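Local coordinates for protein ubiquitin-conjugating enzyme E2, putative (Plasmodium falciparum, PDB 2Q0V) that probably takes part in transferring ubiquitin to proteins, as a ubiquitin-conjugating enzyme-like protein related to the E2 variants, at residues S58-G63 with N71-L76; S75-C80 with K92-I97. All blocks are in the same frame, centred on the assembly; numbering follows the deposited sequence.

Interaction 1: S58-G63 with N71-L76; sequences SCTIFG and NRIYSL
Ile61 and Tyr74 face each other as a hydrogen-bonded antiparallel pair, and two nearly straight bonds join them: Ile61 N to Tyr74 O and Tyr74 N to Ile61 O, each 2.9 Å. Cys59 and Leu76 form the next such pair. On the face that carries these four side chains, the CD1 methyl of Ile61 meets CD2 of Leu76 at 3.8 Å, while the edge of the Tyr74 ring passes Ile61 O. On the opposite face, Thr60 and Ile73, diagonal neighbours across the ladder, bring their CG2 methyls together. This is the ladder of the hairpin between strands 56-62 and 73-79, the central pair in the four-stranded antiparallel meander of the ubiquitin-conjugating fold. At its turn end, Gly63 N is hydrogen-bonded to Arg72 O at 2.7 Å. Phe62, with CG anti to its backbone N (chi1 -178°), sets its ring against the loop residue Asn71 and the start of strand 73-79, where CE2 packs 3.5 Å from Asn71 CA and CD2 lies 3.8 Å from Ile73 CD1. Farther out, Leu129 and Leu132 of helix 125-135 cover the face formed by Cys59, Ile61 and Leu76, and Arg72 NH2 is hydrogen-bonded to Pro147 O.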
# COMPACT_ATOMS: atom_id res chain seq x y z
N SER A 58 7.68 4.45 -0.75
CA SER A 58 7.57 4.48 0.70
C SER A 58 6.18 4.94 1.15
O SER A 58 5.72 6.03 0.77
CB SER A 58 8.63 5.41 1.29
OG SER A 58 9.88 4.78 1.21
N CYS A 59 5.54 4.12 1.97
CA CYS A 59 4.15 4.29 2.40
C CYS A 59 3.97 4.21 3.91
O CYS A 59 4.73 3.55 4.61
CB CYS A 59 3.27 3.25 1.72
SG CYS A 59 3.45 3.20 -0.08
N THR A 60 2.94 4.89 4.41
CA THR A 60 2.56 4.85 5.81
C THR A 60 1.06 4.56 5.96
O THR A 60 0.22 5.16 5.25
CB THR A 60 2.89 6.18 6.51
OG1 THR A 60 4.30 6.45 6.39
CG2 THR A 60 2.56 6.12 7.97
N ILE A 61 0.75 3.65 6.88
CA ILE A 61 -0.60 3.35 7.33
C ILE A 61 -0.72 3.68 8.84
O ILE A 61 0.02 3.13 9.68
CB ILE A 61 -0.95 1.85 7.13
CG1 ILE A 61 -1.17 1.52 5.65
CG2 ILE A 61 -2.20 1.45 7.88
CD1 ILE A 61 -1.29 0.00 5.41
N PHE A 62 -1.65 4.57 9.19
CA PHE A 62 -2.12 4.70 10.57
C PHE A 62 -3.03 3.52 10.98
O PHE A 62 -3.95 3.14 10.25
CB PHE A 62 -2.84 6.02 10.75
CG PHE A 62 -3.33 6.27 12.16
CD1 PHE A 62 -4.65 6.68 12.38
CD2 PHE A 62 -2.48 6.13 13.26
CE1 PHE A 62 -5.13 6.92 13.71
CE2 PHE A 62 -2.94 6.37 14.57
CZ PHE A 62 -4.27 6.77 14.79
N GLY A 63 -2.72 2.92 12.12
CA GLY A 63 -3.56 1.88 12.71
C GLY A 63 -4.99 2.31 12.91
O GLY A 63 -5.31 3.48 13.05
N ASN A 71 -3.41 3.57 17.21
CA ASN A 71 -2.30 4.51 17.51
C ASN A 71 -0.90 4.09 17.08
O ASN A 71 0.09 4.69 17.51
CB ASN A 71 -2.28 4.91 18.99
CG ASN A 71 -3.50 5.71 19.39
OD1 ASN A 71 -3.89 6.67 18.71
ND2 ASN A 71 -4.15 5.30 20.48
N ARG A 72 -0.82 3.09 16.22
CA ARG A 72 0.45 2.67 15.68
C ARG A 72 0.62 3.13 14.23
O ARG A 72 -0.37 3.27 13.49
CB ARG A 72 0.58 1.15 15.79
CG ARG A 72 0.40 0.61 17.19
CD ARG A 72 0.86 -0.82 17.21
NE ARG A 72 0.84 -1.41 18.54
CZ ARG A 72 1.52 -2.50 18.87
NH1 ARG A 72 1.44 -2.95 20.11
NH2 ARG A 72 2.27 -3.13 17.97
N ILE A 73 1.87 3.37 13.86
CA ILE A 73 2.26 3.76 12.53
C ILE A 73 2.96 2.58 11.90
O ILE A 73 3.89 2.03 12.49
CB ILE A 73 3.25 4.96 12.54
CG1 ILE A 73 2.72 6.10 13.39
CG2 ILE A 73 3.55 5.44 11.09
CD1 ILE A 73 1.32 6.55 12.98
N TYR A 74 2.52 2.19 10.71
CA TYR A 74 3.15 1.09 9.99
C TYR A 74 3.79 1.63 8.76
O TYR A 74 3.15 2.36 8.01
CB TYR A 74 2.15 -0.02 9.66
CG TYR A 74 1.62 -0.67 10.91
CD1 TYR A 74 0.49 -0.17 11.54
CD2 TYR A 74 2.26 -1.77 11.47
CE1 TYR A 74 0.00 -0.73 12.68
CE2 TYR A 74 1.77 -2.35 12.64
CZ TYR A 74 0.64 -1.81 13.24
OH TYR A 74 0.12 -2.35 14.40
N SER A 75 5.07 1.30 8.57
CA SER A 75 5.83 1.64 7.37
C SER A 75 5.83 0.47 6.38
O SER A 75 5.96 -0.70 6.76
CB SER A 75 7.29 1.97 7.72
OG SER A 75 7.41 3.28 8.24
N LEU A 76 5.67 0.80 5.09
CA LEU A 76 5.68 -0.21 4.10
C LEU A 76 6.24 0.24 2.77
O LEU A 76 6.47 1.42 2.56
CB LEU A 76 4.33 -0.93 3.99
CG LEU A 76 2.91 -0.40 3.90
CD1 LEU A 76 2.05 -1.64 3.81
CD2 LEU A 76 2.47 0.48 5.07

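Interaction 2: S75-C80 with K92-I97; sequences SLTIFC and KFDTKI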
# COMPACT_ATOMS: atom_id res chain seq x y z
N SER A 75 5.07 1.30 8.57
CA SER A 75 5.83 1.64 7.37
C SER A 75 5.83 0.47 6.38
O SER A 75 5.96 -0.70 6.76
CB SER A 75 7.29 1.97 7.72
OG SER A 75 7.41 3.28 8.24
N LEU A 76 5.67 0.80 5.09
CA LEU A 76 5.68 -0.21 4.10
C LEU A 76 6.24 0.24 2.77
O LEU A 76 6.47 1.42 2.56
CB LEU A 76 4.33 -0.93 3.99
CG LEU A 76 2.91 -0.40 3.90
CD1 LEU A 76 2.05 -1.64 3.81
CD2 LEU A 76 2.47 0.48 5.07
N THR A 77 6.53 -0.73 1.91
CA THR A 77 7.21 -0.50 0.66
C THR A 77 6.36 -1.14 -0.43
O THR A 77 6.00 -2.30 -0.33
CB THR A 77 8.66 -1.09 0.70
OG1 THR A 77 9.42 -0.40 1.70
CG2 THR A 77 9.39 -0.95 -0.62
N ILE A 78 6.00 -0.35 -1.44
CA ILE A 78 5.25 -0.86 -2.60
C ILE A 78 6.15 -0.81 -3.85
O ILE A 78 6.77 0.19 -4.14
CB ILE A 78 3.87 -0.13 -2.78
CG1 ILE A 78 2.97 -0.47 -1.58
CG2 ILE A 78 3.18 -0.53 -4.07
CD1 ILE A 78 1.53 0.03 -1.65
N PHE A 79 6.26 -1.91 -4.56
CA PHE A 79 7.10 -1.91 -5.73
C PHE A 79 6.27 -2.15 -6.96
O PHE A 79 5.67 -3.22 -7.08
CB PHE A 79 8.18 -3.00 -5.65
CG PHE A 79 8.98 -3.13 -6.92
CD1 PHE A 79 10.01 -2.23 -7.19
CD2 PHE A 79 8.68 -4.11 -7.86
CE1 PHE A 79 10.73 -2.31 -8.36
CE2 PHE A 79 9.40 -4.20 -9.06
CZ PHE A 79 10.42 -3.30 -9.31
N CYS A 80 6.25 -1.19 -7.88
CA CYS A 80 5.51 -1.34 -9.15
C CYS A 80 6.44 -1.77 -10.29
O CYS A 80 7.23 -0.95 -10.77
CB CYS A 80 4.83 -0.01 -9.53
SG CYS A 80 3.74 0.75 -8.26
N LYS A 92 5.05 -5.02 0.88
CA LYS A 92 5.60 -5.52 2.13
C LYS A 92 5.71 -4.49 3.26
O LYS A 92 6.02 -3.30 3.05
CB LYS A 92 6.92 -6.29 1.94
CG LYS A 92 8.04 -5.56 1.27
CD LYS A 92 9.03 -6.57 0.65
CE LYS A 92 8.43 -7.28 -0.61
NZ LYS A 92 9.32 -8.32 -1.29
N PHE A 93 5.41 -4.97 4.45
CA PHE A 93 5.56 -4.19 5.65
C PHE A 93 7.03 -4.23 6.05
O PHE A 93 7.68 -5.29 6.04
CB PHE A 93 4.70 -4.78 6.77
CG PHE A 93 3.27 -4.35 6.74
CD1 PHE A 93 2.35 -5.04 5.97
CD2 PHE A 93 2.84 -3.25 7.49
CE1 PHE A 93 1.03 -4.65 5.94
CE2 PHE A 93 1.51 -2.85 7.48
CZ PHE A 93 0.60 -3.55 6.71
N ASP A 94 7.54 -3.05 6.36
CA ASP A 94 8.81 -2.88 7.02
C ASP A 94 8.55 -2.96 8.55
O ASP A 94 9.30 -3.61 9.26
CB ASP A 94 9.44 -1.54 6.61
CG ASP A 94 9.59 -1.40 5.07
OD1 ASP A 94 10.08 -2.33 4.38
OD2 ASP A 94 9.21 -0.33 4.52
N THR A 95 7.46 -2.34 9.02
CA THR A 95 7.01 -2.45 10.40
C THR A 95 6.29 -3.77 10.60
O THR A 95 5.48 -4.20 9.75
CB THR A 95 6.07 -1.30 10.81
OG1 THR A 95 6.64 -0.05 10.42
CG2 THR A 95 5.86 -1.26 12.30
N LYS A 96 6.61 -4.42 11.73
CA LYS A 96 6.08 -5.72 12.07
C LYS A 96 4.60 -5.64 12.35
O LYS A 96 4.14 -4.76 13.06
CB LYS A 96 6.80 -6.30 13.28
CG LYS A 96 8.15 -6.91 12.95
CD LYS A 96 8.46 -8.14 13.82
CE LYS A 96 9.96 -8.43 13.81
NZ LYS A 96 10.28 -9.91 13.81
N ILE A 97 3.86 -6.60 11.79
CA ILE A 97 2.44 -6.65 11.96
C ILE A 97 1.98 -8.11 11.96
O ILE A 97 2.63 -8.99 11.38
CB ILE A 97 1.73 -5.77 10.86
CG1 ILE A 97 0.29 -5.42 11.26
CG2 ILE A 97 1.87 -6.39 9.46
CD1 ILE A 97 -0.41 -4.52 10.27
O HOH W 1 9.14 2.05 3.90
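Ser75 O is gripped by two consecutive backbone amides, Asp94 N at 2.9 Å and Thr95 N at 3.2 Å, which come from the same face of its carbonyl plane. The amide of Ser75 gives a third link, an almost straight bond of 2.8 Å to Thr95 OG1, so a side-chain hydroxyl stands in for a strand carbonyl. Toward the C-terminal end of strand 73-79 the ladder is regular: Thr77 and Lys92 form a hydrogen-bonded pair, joined by Thr77 N to Lys92 O and Lys92 N to Thr77 O. Thr77 also holds the Asp94 carboxylate, its OG1 donating to the syn lone pair of OD2 over 2.8 Å; the CB of Asp94 already points toward the partner strand, and chi1 -56° sets CG beside the backbone N, bringing OD2 to the hydroxyl. A water bonded to Leu76 O sits close to the same OD2. On the other face, Leu76 CD1 makes a CH-pi contact with Phe93, 3.7 Å from the ring centroid and nearly on its normal, while CG2 of Ile97 covers the opposite side of the ring. Val102 and Tyr74 also pack against Phe93. Two successive amides on one carbonyl, with Asp94 in a helix-like backbone conformation (psi -41°), are features of a classic beta bulge, and here they mark where the last strand of the E2-fold meander leaves the sheet.

Running from the N terminus, the chain lays down strand 56-62, turns through the seven residues after Gly63 and returns along strand 73-79, so interaction 1 closes one hairpin. Interaction 2 closes the next, bringing strand 90-93 and the segment after it back against the same strand. The loops follow one another without nesting or crossing, and the two contacts share Ser75 and Leu76. Strand 73-79 is therefore common to both, with neighbours along both of its edges. Tyr74 of interaction 1 also packs on Thr95 and Ile97 of interaction 2. Together the contacts tie three consecutive strands into one sheet, on which helix 125-135 packs, Leu76 being one of several residues it touches.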